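Local coordinates for protein UDP-L-Rhamnose Synthase (Acanthamoeba polyphaga mimivirus, PDB 7JID) that probably makes UDP-L-rhamnose with the help of NADP, as a viral nucleotide-sugar oxidoreductase with a Rossmann-type cofactor domain, at residues Met56-Gly64 with Glu81-Pro90; Thr213-Val222 with Lys266-Ile277. All coordinates share one frame; numbering follows the deposited sequence.

Interaction 1: Met56-Gly64 with Glu81-Pro90. With NAP (NADP nicotinamide-adenine-dinucleotide phosphate), chain D.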
loop_
_atom_site.group_PDB
_atom_site.type_symbol
_atom_site.label_atom_id
_atom_site.label_comp_id
_atom_site.label_asym_id
_atom_site.label_seq_id
_atom_site.Cartn_x
_atom_site.Cartn_y
_atom_site.Cartn_z
ATOM N N MET A 56 0.525 -11.390 -17.705
ATOM C CA MET A 56 -0.460 -11.776 -16.655
ATOM C C MET A 56 0.238 -11.868 -15.310
ATOM O O MET A 56 1.384 -12.301 -15.237
ATOM C CB MET A 56 -1.168 -13.095 -16.965
ATOM C CG MET A 56 -1.672 -13.215 -18.410
ATOM S SD MET A 56 -2.711 -14.681 -18.707
ATOM C CE MET A 56 -4.276 -13.997 -18.165
ATOM N N SER A 57 -0.503 -11.495 -14.277
ATOM C CA SER A 57 -0.058 -11.489 -12.872
ATOM C C SER A 57 -0.901 -12.493 -12.070
ATOM O O SER A 57 -2.105 -12.233 -11.839
ATOM C CB SER A 57 -0.137 -10.125 -12.257
ATOM O OG SER A 57 0.292 -10.187 -10.894
ATOM N N PHE A 58 -0.254 -13.544 -11.600
ATOM C CA PHE A 58 -0.820 -14.537 -10.653
ATOM C C PHE A 58 -0.008 -14.552 -9.378
ATOM O O PHE A 58 0.311 -15.643 -8.900
ATOM C CB PHE A 58 -0.936 -15.901 -11.321
ATOM C CG PHE A 58 -1.717 -15.842 -12.601
ATOM C CD1 PHE A 58 -3.048 -15.473 -12.591
ATOM C CD2 PHE A 58 -1.094 -16.035 -13.828
ATOM C CE1 PHE A 58 -3.780 -15.348 -13.762
ATOM C CE2 PHE A 58 -1.837 -15.944 -14.996
ATOM C CZ PHE A 58 -3.154 -15.564 -14.970
ATOM N N ILE A 59 0.341 -13.368 -8.890
ATOM C CA ILE A 59 1.273 -13.253 -7.745
ATOM C C ILE A 59 0.475 -12.816 -6.519
ATOM O O ILE A 59 -0.547 -12.108 -6.626
ATOM C CB ILE A 59 2.461 -12.311 -7.985
ATOM C CG1 ILE A 59 2.007 -10.851 -8.044
ATOM C CG2 ILE A 59 3.242 -12.755 -9.221
ATOM C CD1 ILE A 59 3.110 -9.838 -8.230
ATOM N N GLY A 60 1.079 -13.094 -5.377
ATOM C CA GLY A 60 0.633 -12.554 -4.084
ATOM C C GLY A 60 1.197 -13.354 -2.944
ATOM O O GLY A 60 1.891 -14.360 -3.181
ATOM N N ARG A 61 0.890 -12.915 -1.742
ATOM C CA ARG A 61 1.408 -13.554 -0.518
ATOM C C ARG A 61 0.202 -13.893 0.336
ATOM O O ARG A 61 -0.458 -12.975 0.803
ATOM C CB ARG A 61 2.450 -12.665 0.161
ATOM C CG ARG A 61 3.190 -13.359 1.294
ATOM C CD ARG A 61 4.152 -14.446 0.848
ATOM N NE ARG A 61 4.861 -14.062 -0.359
ATOM C CZ ARG A 61 5.488 -14.878 -1.189
ATOM N NH1 ARG A 61 6.036 -14.407 -2.300
ATOM N NH2 ARG A 61 5.548 -16.179 -0.937
ATOM N N THR A 62 -0.132 -15.178 0.402
ATOM C CA THR A 62 -1.466 -15.634 0.891
ATOM C C THR A 62 -1.353 -16.806 1.859
ATOM O O THR A 62 -2.419 -17.279 2.312
ATOM C CB THR A 62 -2.384 -16.018 -0.259
ATOM O OG1 THR A 62 -1.817 -17.141 -0.955
ATOM C CG2 THR A 62 -2.661 -14.821 -1.149
ATOM N N HIS A 63 -0.129 -17.215 2.139
ATOM C CA HIS A 63 0.215 -18.367 3.020
ATOM C C HIS A 63 1.723 -18.381 3.132
ATOM O O HIS A 63 2.417 -17.784 2.268
ATOM C CB HIS A 63 -0.271 -19.713 2.443
ATOM C CG HIS A 63 0.309 -20.019 1.107
ATOM N ND1 HIS A 63 1.388 -20.886 0.933
ATOM C CD2 HIS A 63 -0.009 -19.559 -0.117
ATOM C CE1 HIS A 63 1.694 -20.934 -0.348
ATOM N NE2 HIS A 63 0.873 -20.106 -1.016
ATOM N N GLY A 64 2.224 -19.197 4.032
ATOM C CA GLY A 64 3.677 -19.330 4.185
ATOM C C GLY A 64 3.969 -20.253 5.344
ATOM O O GLY A 64 3.067 -20.942 5.822
ATOM N N GLU A 81 6.043 -8.040 3.553
ATOM C CA GLU A 81 5.762 -9.047 2.493
ATOM C C GLU A 81 4.371 -8.804 1.911
ATOM O O GLU A 81 4.208 -8.881 0.715
ATOM C CB GLU A 81 5.819 -10.461 3.040
ATOM C CG GLU A 81 7.165 -10.808 3.619
ATOM C CD GLU A 81 7.231 -12.248 4.086
ATOM O OE1 GLU A 81 6.345 -13.045 3.716
ATOM O OE2 GLU A 81 8.227 -12.580 4.757
ATOM N N ASN A 82 3.410 -8.477 2.766
ATOM C CA ASN A 82 2.021 -8.192 2.366
ATOM C C ASN A 82 2.061 -7.048 1.343
ATOM O O ASN A 82 1.559 -7.224 0.228
ATOM C CB ASN A 82 1.195 -7.869 3.608
ATOM C CG ASN A 82 -0.294 -7.782 3.336
ATOM O OD1 ASN A 82 -0.737 -7.977 2.205
ATOM N ND2 ASN A 82 -1.089 -7.556 4.385
ATOM N N VAL A 83 2.607 -5.883 1.706
ATOM C CA VAL A 83 2.508 -4.738 0.758
ATOM C C VAL A 83 3.354 -5.059 -0.477
ATOM O O VAL A 83 2.945 -4.718 -1.583
ATOM C CB VAL A 83 2.928 -3.432 1.448
ATOM C CG1 VAL A 83 2.809 -2.275 0.473
ATOM C CG2 VAL A 83 2.023 -3.195 2.646
ATOM N N LYS A 84 4.521 -5.685 -0.299
ATOM C CA LYS A 84 5.444 -5.966 -1.424
ATOM C C LYS A 84 4.689 -6.801 -2.478
ATOM O O LYS A 84 4.752 -6.480 -3.712
ATOM C CB LYS A 84 6.658 -6.759 -0.934
ATOM C CG LYS A 84 7.648 -7.121 -2.035
ATOM C CD LYS A 84 8.631 -8.222 -1.675
ATOM C CE LYS A 84 9.409 -7.945 -0.425
ATOM N NZ LYS A 84 10.053 -9.226 -0.029
ATOM N N ASP A 85 4.097 -7.922 -2.073
ATOM C CA ASP A 85 3.599 -8.923 -3.029
ATOM C C ASP A 85 2.172 -8.609 -3.434
ATOM O O ASP A 85 1.781 -9.031 -4.524
ATOM C CB ASP A 85 3.781 -10.336 -2.465
ATOM C CG ASP A 85 5.233 -10.732 -2.230
ATOM O OD1 ASP A 85 6.141 -10.174 -2.897
ATOM O OD2 ASP A 85 5.461 -11.640 -1.370
ATOM N N ASN A 86 1.373 -8.020 -2.528
ATOM C CA ASN A 86 -0.087 -7.910 -2.709
ATOM C C ASN A 86 -0.469 -6.499 -3.176
ATOM O O ASN A 86 -1.656 -6.344 -3.516
ATOM C CB ASN A 86 -0.836 -8.244 -1.415
ATOM C CG ASN A 86 -0.690 -9.699 -1.064
ATOM O OD1 ASN A 86 -0.659 -10.546 -1.949
ATOM N ND2 ASN A 86 -0.759 -10.009 0.242
ATOM N N LEU A 87 0.474 -5.539 -3.176
ATOM C CA LEU A 87 0.184 -4.186 -3.704
ATOM C C LEU A 87 1.344 -3.719 -4.573
ATOM O O LEU A 87 1.111 -3.365 -5.764
ATOM C CB LEU A 87 -0.088 -3.242 -2.533
ATOM C CG LEU A 87 -0.596 -1.855 -2.909
ATOM C CD1 LEU A 87 -1.438 -1.310 -1.771
ATOM C CD2 LEU A 87 0.561 -0.920 -3.233
ATOM N N TYR A 88 2.535 -3.535 -3.995
ATOM C CA TYR A 88 3.638 -2.907 -4.747
ATOM C C TYR A 88 3.952 -3.645 -6.050
ATOM O O TYR A 88 4.038 -2.957 -7.129
ATOM C CB TYR A 88 4.878 -2.706 -3.876
ATOM C CG TYR A 88 5.959 -1.917 -4.576
ATOM C CD1 TYR A 88 5.794 -0.560 -4.832
ATOM C CD2 TYR A 88 7.064 -2.538 -5.104
ATOM C CE1 TYR A 88 6.749 0.171 -5.517
ATOM C CE2 TYR A 88 8.038 -1.814 -5.791
ATOM C CZ TYR A 88 7.863 -0.459 -6.030
ATOM O OH TYR A 88 8.780 0.233 -6.768
ATOM N N GLY A 89 4.222 -4.954 -6.023
ATOM C CA GLY A 89 4.543 -5.740 -7.228
ATOM C C GLY A 89 3.473 -5.539 -8.300
ATOM O O GLY A 89 3.790 -5.195 -9.447
ATOM N N PRO A 90 2.180 -5.764 -7.987
ATOM C CA PRO A 90 1.123 -5.543 -8.978
ATOM C C PRO A 90 1.122 -4.112 -9.551
ATOM O O PRO A 90 0.894 -3.973 -10.732
ATOM C CB PRO A 90 -0.153 -5.848 -8.149
ATOM C CG PRO A 90 0.315 -6.930 -7.194
ATOM C CD PRO A 90 1.683 -6.423 -6.748
HETATM P PA NAP D . 0.406 -19.324 -4.936
HETATM O O1A NAP D . 0.370 -20.788 -5.309
HETATM O O2A NAP D . 1.054 -18.923 -3.648
HETATM O O5B NAP D . 1.109 -18.653 -6.186
HETATM C C5B NAP D . 1.634 -17.328 -6.095
HETATM C C4B NAP D . 2.881 -17.098 -6.934
HETATM O O4B NAP D . 3.257 -15.728 -6.937
HETATM C C3B NAP D . 4.026 -17.913 -6.349
HETATM O O3B NAP D . 4.558 -18.615 -7.498
HETATM C C2B NAP D . 4.969 -16.834 -5.834
HETATM O O2B NAP D . 6.283 -17.214 -6.110
HETATM C C1B NAP D . 4.645 -15.613 -6.693
HETATM N N9A NAP D . 4.986 -14.298 -6.186
HETATM C C8A NAP D . 4.574 -13.741 -5.056
HETATM N N7A NAP D . 5.053 -12.501 -4.940
HETATM C C5A NAP D . 5.803 -12.266 -6.025
HETATM C C6A NAP D . 6.588 -11.176 -6.459
HETATM N N6A NAP D . 6.653 -10.099 -5.711
HETATM N N1A NAP D . 7.254 -11.330 -7.655
HETATM C C2A NAP D . 7.122 -12.457 -8.370
HETATM N N3A NAP D . 6.414 -13.546 -8.031
HETATM C C4A NAP D . 5.734 -13.447 -6.857
HETATM O O3 NAP D . -1.026 -18.587 -4.898
HETATM P PN NAP D . -2.243 -18.749 -5.962
HETATM O O1N NAP D . -3.355 -19.206 -5.032
HETATM O O2N NAP D . -1.902 -19.353 -7.258
HETATM O O5D NAP D . -2.599 -17.221 -6.177
HETATM C C5D NAP D . -2.198 -16.311 -7.192
HETATM C C4D NAP D . -2.455 -14.870 -6.661
HETATM O O4D NAP D . -3.352 -14.252 -7.528
HETATM C C3D NAP D . -3.144 -14.956 -5.316
HETATM O O3D NAP D . -3.214 -13.652 -4.625
HETATM C C2D NAP D . -4.435 -15.559 -5.920
HETATM O O2D NAP D . -5.638 -15.561 -5.139
HETATM C C1D NAP D . -4.650 -14.734 -7.161
HETATM P P2B NAP D . 7.355 -17.367 -4.950
HETATM O O1X NAP D . 7.132 -18.640 -4.255
HETATM O O2X NAP D . 8.588 -17.457 -5.869
HETATM O O3X NAP D . 7.395 -16.178 -3.984
HETATM O O HOH W 1 -0.778 -9.553 -5.674
#

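Interaction 2: Thr213-Val222 with Lys266-Ile277. With EDO (1,2-ethanediol), chain E.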
loop_
_atom_site.group_PDB
_atom_site.type_symbol
_atom_site.label_atom_id
_atom_site.label_comp_id
_atom_site.label_asym_id
_atom_site.label_seq_id
_atom_site.Cartn_x
_atom_site.Cartn_y
_atom_site.Cartn_z
ATOM N N THR A 213 -12.230 -3.428 -14.357
ATOM C CA THR A 213 -12.490 -4.320 -13.204
ATOM C C THR A 213 -13.673 -5.229 -13.562
ATOM O O THR A 213 -14.683 -4.743 -14.079
ATOM C CB THR A 213 -12.728 -3.524 -11.930
ATOM O OG1 THR A 213 -11.494 -2.868 -11.625
ATOM C CG2 THR A 213 -13.123 -4.382 -10.754
ATOM N N PHE A 214 -13.578 -6.508 -13.222
ATOM C CA PHE A 214 -14.703 -7.475 -13.318
ATOM C C PHE A 214 -14.740 -8.296 -12.046
ATOM O O PHE A 214 -13.754 -8.999 -11.729
ATOM C CB PHE A 214 -14.577 -8.401 -14.511
ATOM C CG PHE A 214 -14.791 -7.736 -15.850
ATOM C CD1 PHE A 214 -15.972 -7.949 -16.555
ATOM C CD2 PHE A 214 -13.771 -7.015 -16.446
ATOM C CE1 PHE A 214 -16.136 -7.375 -17.816
ATOM C CE2 PHE A 214 -13.960 -6.405 -17.686
ATOM C CZ PHE A 214 -15.130 -6.634 -18.383
ATOM N N ASN A 215 -15.902 -8.359 -11.429
ATOM C CA ASN A 215 -16.231 -9.436 -10.469
ATOM C C ASN A 215 -16.170 -10.747 -11.251
ATOM O O ASN A 215 -16.744 -10.846 -12.331
ATOM C CB ASN A 215 -17.589 -9.155 -9.821
ATOM C CG ASN A 215 -17.556 -8.008 -8.856
ATOM O OD1 ASN A 215 -16.519 -7.667 -8.284
ATOM N ND2 ASN A 215 -18.703 -7.337 -8.700
ATOM N N PHE A 216 -15.442 -11.716 -10.732
ATOM C CA PHE A 216 -14.997 -12.886 -11.501
ATOM C C PHE A 216 -15.261 -14.132 -10.660
ATOM O O PHE A 216 -14.396 -14.989 -10.509
ATOM C CB PHE A 216 -13.558 -12.716 -11.949
ATOM C CG PHE A 216 -13.320 -13.465 -13.221
ATOM C CD1 PHE A 216 -13.827 -12.990 -14.415
ATOM C CD2 PHE A 216 -12.499 -14.569 -13.224
ATOM C CE1 PHE A 216 -13.550 -13.685 -15.594
ATOM C CE2 PHE A 216 -12.258 -15.274 -14.390
ATOM C CZ PHE A 216 -12.759 -14.793 -15.575
ATOM N N THR A 217 -16.500 -14.221 -10.200
ATOM C CA THR A 217 -17.066 -15.410 -9.534
ATOM C C THR A 217 -18.198 -15.986 -10.396
ATOM O O THR A 217 -18.817 -15.246 -11.190
ATOM C CB THR A 217 -17.563 -15.041 -8.136
ATOM O OG1 THR A 217 -18.397 -13.899 -8.305
ATOM C CG2 THR A 217 -16.433 -14.738 -7.170
ATOM N N ASN A 218 -18.518 -17.266 -10.224
ATOM C CA ASN A 218 -19.712 -17.868 -10.866
ATOM C C ASN A 218 -20.930 -17.138 -10.322
ATOM O O ASN A 218 -20.938 -16.707 -9.154
ATOM C CB ASN A 218 -19.861 -19.356 -10.581
ATOM C CG ASN A 218 -18.805 -20.262 -11.194
ATOM O OD1 ASN A 218 -17.635 -20.240 -10.808
ATOM N ND2 ASN A 218 -19.240 -21.046 -12.176
ATOM N N PRO A 219 -21.941 -16.901 -11.163
ATOM C CA PRO A 219 -23.138 -16.222 -10.672
ATOM C C PRO A 219 -23.741 -16.913 -9.439
ATOM O O PRO A 219 -23.777 -18.162 -9.392
ATOM C CB PRO A 219 -24.069 -16.238 -11.867
ATOM C CG PRO A 219 -23.117 -16.159 -13.022
ATOM C CD PRO A 219 -21.931 -17.062 -12.635
ATOM N N GLY A 220 -24.212 -16.100 -8.492
ATOM C CA GLY A 220 -24.960 -16.595 -7.333
ATOM C C GLY A 220 -24.087 -17.000 -6.157
ATOM O O GLY A 220 -22.874 -16.723 -6.106
ATOM N N LEU A 221 -24.759 -17.515 -5.136
ATOM C CA LEU A 221 -24.189 -17.848 -3.819
ATOM C C LEU A 221 -24.276 -19.321 -3.523
ATOM O O LEU A 221 -25.285 -19.962 -3.881
ATOM C CB LEU A 221 -24.993 -17.075 -2.768
ATOM C CG LEU A 221 -24.854 -15.561 -2.774
ATOM C CD1 LEU A 221 -25.848 -14.953 -1.779
ATOM C CD2 LEU A 221 -23.405 -15.136 -2.491
ATOM N N VAL A 222 -23.263 -19.839 -2.860
ATOM C CA VAL A 222 -23.255 -21.204 -2.320
ATOM C C VAL A 222 -22.651 -21.132 -0.932
ATOM O O VAL A 222 -21.766 -20.303 -0.662
ATOM C CB VAL A 222 -22.494 -22.180 -3.231
ATOM C CG1 VAL A 222 -20.991 -21.896 -3.234
ATOM C CG2 VAL A 222 -22.855 -23.613 -2.892
ATOM N N LYS A 266 -21.887 -7.537 -14.973
ATOM C CA LYS A 266 -20.921 -7.042 -15.971
ATOM C C LYS A 266 -20.309 -8.233 -16.716
ATOM O O LYS A 266 -20.262 -8.194 -17.943
ATOM C CB LYS A 266 -19.850 -6.163 -15.334
ATOM C CG LYS A 266 -18.932 -5.503 -16.357
ATOM C CD LYS A 266 -17.859 -4.706 -15.691
ATOM C CE LYS A 266 -16.973 -3.978 -16.677
ATOM N NZ LYS A 266 -15.930 -3.163 -16.023
ATOM N N LEU A 267 -19.804 -9.248 -16.005
ATOM C CA LEU A 267 -19.202 -10.436 -16.640
ATOM C C LEU A 267 -20.299 -11.140 -17.449
ATOM O O LEU A 267 -19.984 -11.646 -18.532
ATOM C CB LEU A 267 -18.635 -11.380 -15.583
ATOM C CG LEU A 267 -17.884 -12.582 -16.156
ATOM C CD1 LEU A 267 -16.662 -12.149 -16.953
ATOM C CD2 LEU A 267 -17.535 -13.536 -15.047
ATOM N N GLN A 268 -21.508 -11.279 -16.885
ATOM C CA GLN A 268 -22.603 -12.039 -17.561
ATOM C C GLN A 268 -22.974 -11.384 -18.898
ATOM O O GLN A 268 -23.449 -12.139 -19.771
ATOM C CB GLN A 268 -23.792 -12.194 -16.622
ATOM C CG GLN A 268 -23.512 -13.180 -15.494
ATOM C CD GLN A 268 -24.716 -13.330 -14.592
ATOM O OE1 GLN A 268 -24.739 -12.922 -13.415
ATOM N NE2 GLN A 268 -25.750 -13.928 -15.161
ATOM N N SER A 269 -22.789 -10.066 -19.034
ATOM C CA SER A 269 -23.079 -9.305 -20.282
ATOM C C SER A 269 -22.162 -9.800 -21.393
ATOM O O SER A 269 -22.572 -9.716 -22.564
ATOM C CB SER A 269 -22.964 -7.831 -20.107
ATOM O OG SER A 269 -21.599 -7.418 -19.910
ATOM N N LEU A 270 -20.985 -10.319 -21.048
ATOM C CA LEU A 270 -19.978 -10.768 -22.046
ATOM C C LEU A 270 -19.958 -12.286 -22.141
ATOM O O LEU A 270 -19.613 -12.815 -23.219
ATOM C CB LEU A 270 -18.604 -10.205 -21.656
ATOM C CG LEU A 270 -18.471 -8.694 -21.628
ATOM C CD1 LEU A 270 -17.006 -8.304 -21.341
ATOM C CD2 LEU A 270 -18.967 -8.046 -22.925
ATOM N N TYR A 271 -20.235 -12.984 -21.045
ATOM C CA TYR A 271 -20.076 -14.448 -20.950
ATOM C C TYR A 271 -21.324 -14.983 -20.284
ATOM O O TYR A 271 -21.305 -15.296 -19.098
ATOM C CB TYR A 271 -18.793 -14.788 -20.198
ATOM C CG TYR A 271 -17.579 -14.320 -20.941
ATOM C CD1 TYR A 271 -17.053 -15.054 -21.990
ATOM C CD2 TYR A 271 -16.949 -13.138 -20.588
ATOM C CE1 TYR A 271 -15.927 -14.623 -22.661
ATOM C CE2 TYR A 271 -15.841 -12.672 -21.278
ATOM C CZ TYR A 271 -15.338 -13.410 -22.326
ATOM O OH TYR A 271 -14.209 -12.964 -22.966
ATOM N N PRO A 272 -22.444 -15.071 -21.030
ATOM C CA PRO A 272 -23.701 -15.546 -20.443
ATOM C C PRO A 272 -23.749 -17.051 -20.123
ATOM O O PRO A 272 -24.656 -17.431 -19.423
ATOM C CB PRO A 272 -24.731 -15.106 -21.501
ATOM C CG PRO A 272 -23.946 -15.181 -22.792
ATOM C CD PRO A 272 -22.589 -14.608 -22.424
ATOM N N ASP A 273 -22.801 -17.880 -20.541
ATOM C CA ASP A 273 -22.902 -19.349 -20.337
ATOM C C ASP A 273 -22.114 -19.770 -19.091
ATOM O O ASP A 273 -22.017 -20.984 -18.857
ATOM C CB ASP A 273 -22.439 -20.150 -21.565
ATOM C CG ASP A 273 -23.230 -19.835 -22.828
ATOM O OD1 ASP A 273 -24.348 -19.239 -22.716
ATOM O OD2 ASP A 273 -22.703 -20.146 -23.909
ATOM N N VAL A 274 -21.489 -18.833 -18.349
ATOM C CA VAL A 274 -20.805 -19.240 -17.093
ATOM C C VAL A 274 -21.889 -19.788 -16.181
ATOM O O VAL A 274 -22.821 -19.061 -15.874
ATOM C CB VAL A 274 -20.086 -18.079 -16.379
ATOM C CG1 VAL A 274 -19.427 -18.558 -15.086
ATOM C CG2 VAL A 274 -19.065 -17.418 -17.302
ATOM N N PRO A 275 -21.753 -21.031 -15.695
ATOM C CA PRO A 275 -22.788 -21.679 -14.891
ATOM C C PRO A 275 -22.995 -20.963 -13.547
ATOM O O PRO A 275 -22.006 -20.504 -12.959
ATOM C CB PRO A 275 -22.239 -23.079 -14.627
ATOM C CG PRO A 275 -21.286 -23.321 -15.785
ATOM C CD PRO A 275 -20.664 -21.972 -16.040
ATOM N N ASP A 276 -24.235 -20.896 -13.067
ATOM C CA ASP A 276 -24.450 -20.481 -11.659
ATOM C C ASP A 276 -23.609 -21.404 -10.781
ATOM O O ASP A 276 -23.262 -22.558 -11.160
ATOM C CB ASP A 276 -25.915 -20.508 -11.266
ATOM C CG ASP A 276 -26.395 -21.924 -11.093
ATOM O OD1 ASP A 276 -26.164 -22.475 -10.005
ATOM O OD2 ASP A 276 -27.023 -22.500 -12.049
ATOM N N ILE A 277 -23.179 -20.885 -9.630
ATOM C CA ILE A 277 -22.225 -21.575 -8.740
ATOM C C ILE A 277 -22.756 -22.962 -8.305
ATOM O O ILE A 277 -21.956 -23.907 -8.149
ATOM C CB ILE A 277 -21.876 -20.677 -7.531
ATOM C CG1 ILE A 277 -20.816 -21.299 -6.642
ATOM C CG2 ILE A 277 -23.103 -20.306 -6.711
ATOM C CD1 ILE A 277 -19.521 -21.580 -7.359
HETATM C C1 EDO E . -18.226 -18.921 -20.945
HETATM O O1 EDO E . -18.618 -20.067 -20.200
HETATM C C2 EDO E . -19.126 -18.525 -22.057
HETATM O O2 EDO E . -20.171 -17.601 -21.758
HETATM O O HOH W 2 -18.929 -9.128 -13.196
#

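Interaction 1: Met56-Gly64 with Glu81-Pro90
The guanidinium of R61 meets both of its partners at its edge, close to its own plane: D85 OD2, and O3X on the 2'-phosphate of the bound NADP. E81 OE1, bonded to the Y72 hydroxyl while OE2 pairs with K78, stands obliquely, well out of that plane, 4.5 Å from R61 NE; with no N-H pointing at it, it probably contributes only through its charge. At the edge of the H63 ring, NE2 donates to NADP O2A (2.9 Å). The setting is a Rossmann-type domain, where the loop following strand 54-57 packs on helix 79-99 and the cofactor lies against both. R61 grips D85 side-on, NE (2.7 Å) and NH1 both reaching OD2 from one face of the carboxylate. Bends at chi2 (70°) and chi3 (39°) bring the guanidinium alongside D85, where NH1 also donates almost straight to NADP O3X (2.8 Å, 177°). The other carboxylate oxygen, D85 OD1, takes the adenine amino group N6A at 2.9 Å, so one aspartate both steadies the arginine and reads the base. I59 CG2 rests 3.5 Å from adenine C4A, while its CD1 turns to P90 CD. Backbone and amide are joined twice: R61 N donates to N86 OD1, and N86 ND2 returns a bond to R61 O, in the carbonyl plane on a lone pair. The amide is fixed further by N86 ND2 donating to N82 OD1 at 2.8 Å.

Interaction 2: Thr213-Val222 with Lys266-Ile277
The K266 side chain runs over one face of the F214 ring, the two side chains crossing at about a right angle. CE sits 3.8 Å from the ring centroid of F214, a CH-pi contact, and the ammonium NZ follows at 4.3 Å from the same centroid as a cation-pi partner. Full extension of the lysine, every torsion near 180°, carries NZ over the ring face, where it also donates to T213 O at 2.8 Å. L270 CD1 approaches the same ring obliquely, and L267 places its CD1 3.7 Å from F216 CE1. One water bridges the backbones here, donating to N215 O and accepting from L267 N.

Farther along, the loop after strand 212-215 is bonded to residues 275-277, at the start of the C-terminal helix. N218 ND2 donates to P275 O at 2.9 Å, with the acceptor in the amide plane of N218, and I277 N donates to P219 O at 2.8 Å, nearly along the C=O axis. P219 is also flanked by the side chains of Q268 and V274. V222 CG1 presses on I277 CG1 at 3.5 Å, tighter than a usual van der Waals contact.

The next shell holds these groups in place. Q197 takes a second bond from N218 ND2, and the backbone N of I194 donates to N218 OD1, so both ends of the amide are used. M198 and M205 of helix 195-207 pack on L267 and F214 respectively, and Q268 OE1 is tied to T264. D276 is the N-cap of helix 277-287, its side chain also bonded to T279. Strand 213-215 and helix 266-270 run at 92° to each other: a short helix laid across an edge strand, within this chain, of a parallel Rossmann-type sheet, with the loop after that strand pinned to the start of the C-terminal helix.

In the fold
Both contacts reach the six-stranded parallel sheet, interaction 1 through the inner strand 54-57 and interaction 2 through strand 212-215, outermost within the chain. They lie on opposite sides of the chain's centre, their own centres 25 Å apart, and their nearest atoms stay about 9 Å from each other without touching. Interaction 1 builds part of the NADP pocket, and its T62 also touches the UDP-rhamnose ligand. Interaction 2 stands back from both ligands: the side chain of T217 is about 8 Å from the UDP-sugar and that of F216 about 10 Å from NADP. One sheet thus carries cofactor binding at one strand end and C-terminal packing at its margin.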